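Local coordinates for protein DNA polymerase (Bacillus phage phi29, PDB 2PY5) that replicates the phage genome by protein-primed, strand-displacing DNA synthesis with high processivity and proofreads the new strand with a 3'-5' exonuclease, at residues Lys220-Ala225 / Tyr426-Val431; Trp327-Asp332 / Ile433-Arg438. The protein carries 2 engineered substitutions. All blocks are in the same frame, centred on the assembly; numbering follows the deposited sequence.

Contact 1 (Lys220-Ala225 / Tyr426-Val431). With nucleotides of chain C.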
# COMPACT_ATOMS: atom_id res chain seq x y z
N LYS F 220 21.31 1.22 -7.38
CA LYS F 220 21.22 2.39 -6.53
C LYS F 220 21.01 3.68 -7.36
O LYS F 220 20.19 4.50 -7.01
CB LYS F 220 22.48 2.50 -5.65
CG LYS F 220 22.46 3.66 -4.68
CD LYS F 220 23.60 3.55 -3.64
N GLU F 221 21.75 3.81 -8.46
CA GLU F 221 21.56 4.96 -9.36
C GLU F 221 20.17 5.00 -9.97
O GLU F 221 19.51 6.04 -9.99
CB GLU F 221 22.62 4.98 -10.48
CG GLU F 221 24.03 5.18 -9.98
CD GLU F 221 25.04 5.42 -11.08
OE1 GLU F 221 26.19 5.78 -10.74
OE2 GLU F 221 24.69 5.30 -12.28
N VAL F 222 19.71 3.85 -10.46
CA VAL F 222 18.36 3.77 -11.02
C VAL F 222 17.33 4.21 -9.96
O VAL F 222 16.40 4.94 -10.25
CB VAL F 222 18.05 2.34 -11.54
CG1 VAL F 222 16.60 2.23 -12.04
CG2 VAL F 222 19.02 1.97 -12.68
N ARG F 223 17.54 3.75 -8.72
CA ARG F 223 16.59 3.96 -7.65
C ARG F 223 16.43 5.44 -7.28
O ARG F 223 15.37 5.86 -6.84
CB ARG F 223 17.00 3.13 -6.43
CG ARG F 223 16.08 3.23 -5.19
CD ARG F 223 16.51 2.25 -4.09
NE ARG F 223 16.60 0.93 -4.67
CZ ARG F 223 15.56 0.18 -4.99
NH1 ARG F 223 14.32 0.53 -4.63
NH2 ARG F 223 15.77 -0.97 -5.62
N TYR F 224 17.48 6.23 -7.51
CA TYR F 224 17.36 7.67 -7.28
C TYR F 224 16.23 8.29 -8.11
O TYR F 224 15.71 9.34 -7.76
CB TYR F 224 18.65 8.42 -7.58
CG TYR F 224 19.86 8.08 -6.74
CD1 TYR F 224 21.10 7.90 -7.33
CD2 TYR F 224 19.76 7.94 -5.36
CE1 TYR F 224 22.21 7.60 -6.58
CE2 TYR F 224 20.88 7.64 -4.60
CZ TYR F 224 22.09 7.46 -5.21
OH TYR F 224 23.24 7.17 -4.46
N ALA F 225 15.91 7.65 -9.25
CA ALA F 225 14.88 8.13 -10.14
C ALA F 225 13.50 7.55 -9.84
O ALA F 225 12.54 7.86 -10.58
CB ALA F 225 15.29 7.80 -11.62
N TYR F 426 14.01 -5.63 -11.16
CA TYR F 426 14.38 -4.79 -12.34
C TYR F 426 13.85 -3.39 -12.13
O TYR F 426 12.79 -2.99 -12.61
CB TYR F 426 13.92 -5.42 -13.67
CG TYR F 426 14.58 -4.74 -14.85
CD1 TYR F 426 15.92 -5.00 -15.17
CD2 TYR F 426 13.90 -3.82 -15.63
CE1 TYR F 426 16.53 -4.34 -16.25
CE2 TYR F 426 14.53 -3.17 -16.69
CZ TYR F 426 15.84 -3.43 -16.97
OH TYR F 426 16.46 -2.78 -18.03
N THR F 427 14.60 -2.64 -11.34
CA THR F 427 14.16 -1.33 -10.87
C THR F 427 13.84 -0.33 -12.01
O THR F 427 12.91 0.47 -11.84
CB THR F 427 15.17 -0.76 -9.86
OG1 THR F 427 15.39 -1.75 -8.83
CG2 THR F 427 14.67 0.55 -9.22
N PRO F 428 14.55 -0.38 -13.16
CA PRO F 428 14.16 0.57 -14.21
C PRO F 428 12.67 0.47 -14.60
O PRO F 428 12.05 1.45 -14.96
CB PRO F 428 15.04 0.16 -15.39
CG PRO F 428 16.23 -0.44 -14.74
CD PRO F 428 15.72 -1.18 -13.57
N MET F 429 12.11 -0.75 -14.56
CA MET F 429 10.72 -0.92 -14.92
C MET F 429 9.81 -0.17 -13.97
O MET F 429 8.84 0.48 -14.39
CB MET F 429 10.36 -2.42 -14.97
CG MET F 429 8.99 -2.77 -15.43
SD MET F 429 8.62 -2.18 -17.08
CE MET F 429 9.20 -3.42 -18.22
N GLY F 430 10.10 -0.23 -12.67
CA GLY F 430 9.33 0.55 -11.70
C GLY F 430 9.46 2.04 -11.94
O GLY F 430 8.47 2.79 -11.91
N VAL F 431 10.68 2.50 -12.18
CA VAL F 431 10.93 3.93 -12.41
C VAL F 431 10.04 4.45 -13.54
O VAL F 431 9.39 5.49 -13.43
CB VAL F 431 12.41 4.18 -12.76
CG1 VAL F 431 12.61 5.54 -13.40
CG2 VAL F 431 13.29 3.98 -11.51
P DT C 6 12.90 2.45 -1.66
OP1 DT C 6 13.69 3.08 -2.73
OP2 DT C 6 13.33 1.19 -0.99
O5' DT C 6 12.66 3.52 -0.49
C5' DT C 6 12.39 4.88 -0.77
C4' DT C 6 12.33 5.64 0.53
O4' DT C 6 11.10 5.24 1.20
C3' DT C 6 13.48 5.35 1.51
O3' DT C 6 13.94 6.55 2.15
C2' DT C 6 12.87 4.37 2.50
C1' DT C 6 11.40 4.81 2.52
N1 DT C 6 10.40 3.74 2.92
C2 DT C 6 9.41 4.08 3.82
O2 DT C 6 9.31 5.20 4.31
N3 DT C 6 8.54 3.06 4.13
C4 DT C 6 8.56 1.76 3.65
O4 DT C 6 7.73 0.92 4.00
C5 DT C 6 9.61 1.47 2.71
C7 DT C 6 9.75 0.10 2.11
C6 DT C 6 10.47 2.46 2.39
O HOH W 1 9.82 7.06 -11.05

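Contact 2 (Trp327-Asp332 / Ile433-Arg438)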
# COMPACT_ATOMS: atom_id res chain seq x y z
N TRP F 327 18.11 12.64 -10.30
CA TRP F 327 18.16 11.57 -11.30
C TRP F 327 16.74 11.42 -11.84
O TRP F 327 15.84 11.08 -11.06
CB TRP F 327 18.61 10.27 -10.66
CG TRP F 327 20.02 10.28 -10.22
CD1 TRP F 327 20.53 10.93 -9.13
CD2 TRP F 327 21.12 9.62 -10.85
NE1 TRP F 327 21.90 10.70 -9.04
CE2 TRP F 327 22.27 9.89 -10.08
CE3 TRP F 327 21.25 8.79 -11.97
CZ2 TRP F 327 23.53 9.38 -10.40
CZ3 TRP F 327 22.51 8.30 -12.31
CH2 TRP F 327 23.63 8.60 -11.52
N LEU F 328 16.56 11.66 -13.13
CA LEU F 328 15.23 11.72 -13.75
C LEU F 328 15.13 10.80 -14.95
O LEU F 328 15.99 10.82 -15.82
CB LEU F 328 14.92 13.15 -14.23
CG LEU F 328 14.94 14.25 -13.16
CD1 LEU F 328 14.77 15.60 -13.80
CD2 LEU F 328 13.85 14.00 -12.15
N SER F 329 14.04 10.04 -15.00
CA SER F 329 13.67 9.37 -16.24
C SER F 329 13.49 10.42 -17.34
O SER F 329 13.20 11.59 -17.07
CB SER F 329 12.36 8.60 -16.05
OG SER F 329 11.23 9.47 -15.99
N ASN F 330 13.61 10.03 -18.60
CA ASN F 330 13.40 11.00 -19.68
C ASN F 330 11.98 11.59 -19.67
O ASN F 330 11.78 12.74 -20.09
CB ASN F 330 13.75 10.42 -21.07
CG ASN F 330 12.96 9.17 -21.42
OD1 ASN F 330 13.31 8.07 -20.98
ND2 ASN F 330 11.91 9.32 -22.24
N VAL F 331 11.02 10.81 -19.20
CA VAL F 331 9.64 11.25 -19.10
C VAL F 331 9.57 12.42 -18.09
O VAL F 331 9.00 13.47 -18.38
CB VAL F 331 8.74 10.11 -18.63
CG1 VAL F 331 7.33 10.62 -18.41
CG2 VAL F 331 8.71 8.96 -19.69
N ASP F 332 10.14 12.22 -16.92
CA ASP F 332 10.16 13.27 -15.89
C ASP F 332 10.99 14.48 -16.30
O ASP F 332 10.62 15.64 -16.01
CB ASP F 332 10.67 12.72 -14.56
CG ASP F 332 9.74 11.69 -13.95
OD1 ASP F 332 8.60 12.04 -13.62
OD2 ASP F 332 10.17 10.53 -13.76
N ILE F 433 7.30 2.91 -15.01
CA ILE F 433 5.86 2.71 -14.85
C ILE F 433 5.26 3.88 -14.08
O ILE F 433 4.24 4.45 -14.50
CB ILE F 433 5.53 1.36 -14.22
CG1 ILE F 433 5.79 0.21 -15.21
CG2 ILE F 433 4.04 1.33 -13.77
CD1 ILE F 433 5.82 -1.17 -14.57
N THR F 434 5.91 4.28 -12.98
CA THR F 434 5.38 5.41 -12.19
C THR F 434 5.58 6.74 -12.94
O THR F 434 4.71 7.63 -12.86
CB THR F 434 5.95 5.46 -10.79
OG1 THR F 434 7.37 5.72 -10.85
CG2 THR F 434 5.68 4.17 -10.02
N ALA F 435 6.66 6.87 -13.72
CA ALA F 435 6.90 8.09 -14.50
C ALA F 435 5.82 8.31 -15.54
O ALA F 435 5.26 9.39 -15.66
CB ALA F 435 8.30 8.07 -15.15
N TRP F 436 5.47 7.26 -16.28
CA TRP F 436 4.41 7.36 -17.23
C TRP F 436 3.06 7.66 -16.55
O TRP F 436 2.23 8.36 -17.13
CB TRP F 436 4.32 6.07 -18.06
CG TRP F 436 5.31 6.00 -19.20
CD1 TRP F 436 6.27 5.03 -19.40
CD2 TRP F 436 5.38 6.87 -20.33
NE1 TRP F 436 6.95 5.28 -20.57
CE2 TRP F 436 6.41 6.39 -21.17
CE3 TRP F 436 4.66 8.00 -20.72
CZ2 TRP F 436 6.75 7.02 -22.35
CZ3 TRP F 436 5.00 8.61 -21.90
CH2 TRP F 436 6.04 8.12 -22.70
N ALA F 437 2.82 7.08 -15.37
CA ALA F 437 1.60 7.33 -14.63
C ALA F 437 1.52 8.83 -14.26
O ALA F 437 0.49 9.49 -14.48
CB ALA F 437 1.56 6.49 -13.41
N ARG F 438 2.62 9.37 -13.76
CA ARG F 438 2.66 10.80 -13.44
C ARG F 438 2.41 11.64 -14.69
O ARG F 438 1.65 12.61 -14.66
CB ARG F 438 3.99 11.21 -12.81
CG ARG F 438 4.19 10.72 -11.43
CD ARG F 438 5.42 11.35 -10.77
NE ARG F 438 6.66 10.91 -11.39
CZ ARG F 438 7.24 9.73 -11.20
NH1 ARG F 438 6.72 8.84 -10.37
NH2 ARG F 438 8.38 9.44 -11.80

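Contact 1 (Lys220-Ala225 / Tyr426-Val431)
With chi1 at 176°, Val222 turns CG1 opposite its own amide nitrogen, and that methyl reaches off helix 216-223 onto the first turn of helix 427-447, where it meets Thr427, Pro428 and Val431. The CG1 of Val222 sits 3.5 Å from the backbone N of Pro428 and 3.8 Å from the ring carbon CG of the same proline. Val431 answers with both branches: its CG2 packs 3.8 Å from Val222 CG1, while its CG1 lies alongside Ala225 CB at 3.9 Å. Beyond the methyls, one water donates to the carbonyl oxygens of Ala225 and Val431, 2.9 Å from Ala225 O and 2.9 Å from Val431 O, and so bridges the two backbones. Ile285 on strand 283-294 touches Val222, Ala225 and Val431 together.

The contact joins two functional regions of this B-family polymerase. Residues 220-225 belong to the linking region that binds DNA and coordinates synthesis with degradation, and residues 427-431 form the first turn and a little more of helix 427-447, in the polymerization region.

Arg223 works on the DNA side. Its chain leaves the helix extended and then bends at chi3 (-53°), turning the guanidinium so that NH1 donates an almost straight bond, 3.2 Å at 172°, to OP1 of DT6 of chain C. That phosphate oxygen lies in the guanidinium plane, at its edge, whereas Thr427 CG2 covers one face near the rim. NH1 also donates to Ala394 O, and NH2 forms a salt bridge with Asp219. The other carboxylate oxygen of Asp219 is hydrogen-bonded to Thr427 OG1, so one acid links Arg223 to the helix that Thr427 begins.

Contact 2 (Trp327-Asp332 / Ile433-Arg438)
Arg438 presents NE and NH2, one flank of its guanidinium, to the two oxygens of Asp332: NE donates to OD1 at 3.2 Å, and NH2 donates to OD2 at 2.9 Å. Both acceptors are met on their syn sides, and the carboxylate and guanidinium planes lie only 16° apart, so the two groups form a nearly flat, two-pronged salt bridge. A weak third bond runs from Arg438 NH2 to Asp332 OD1. Next to it, Ala435 CB lies 3.4 Å from Ser329 OG and equally close to Asp332 OD2. On the other flank Val331 lays CG2 over the face of Trp436, a CH-pi contact 3.8 Å from the centroid of the six-membered ring and 13° off its normal.

The next shell fixes both partners. Ser329 is the N-cap of helix 330-339. Its OG lies between the backbone N and the carbonyl carbon (chi1 74°), from where it accepts from Asp332 N at 3.1 Å while donating to Asp332 OD2 at 2.7 Å. That donor comes from above the carboxylate plane, whereas the arginine lies close to it. Arg438 is bent at chi3 and passes one guanidinium face over the backbone at Thr434 and Ala435; its NH1 is taken by Gly228 O. The indole NE1 of Trp436 donates to Leu262 O, which settles the rotation of the ring.

The turn from strand 324-329, in an antiparallel sheet with 283-294 and 340-356, into helix 330-339 is thus joined to helix 427-447, whose Thr434 and Arg438 are probably involved in binding template-primer structures. Since Asp332 OD2 accepts from both serine and guanidinium, and the carboxylate stands in its helix's first turn, the acid is probably kept ionised and Arg438 held in one orientation.

Helix 427-447 serves both contacts: its first turn packs against 220-225 in contact 1, and the turns that follow meet 327-332 in contact 2. The two centres lie 10 Å apart, and the first segments touch directly, with Ala225 CB 3.4 Å from Trp327 O and Tyr224 CD1 3.4 Å from Trp327 NE1. Val431 of contact 1 adds another touch, its CG1 4.1 Å from Ser329 CB of contact 2. Contact 1 reaches a phosphate of the bound strand, whereas the nearest atom of contact 2 is about 8 Å from the nucleic acid. Contact 2 lies near a residue probably involved in nucleotide selection: the side chain of Arg438 is about 6 Å from that of Tyr254.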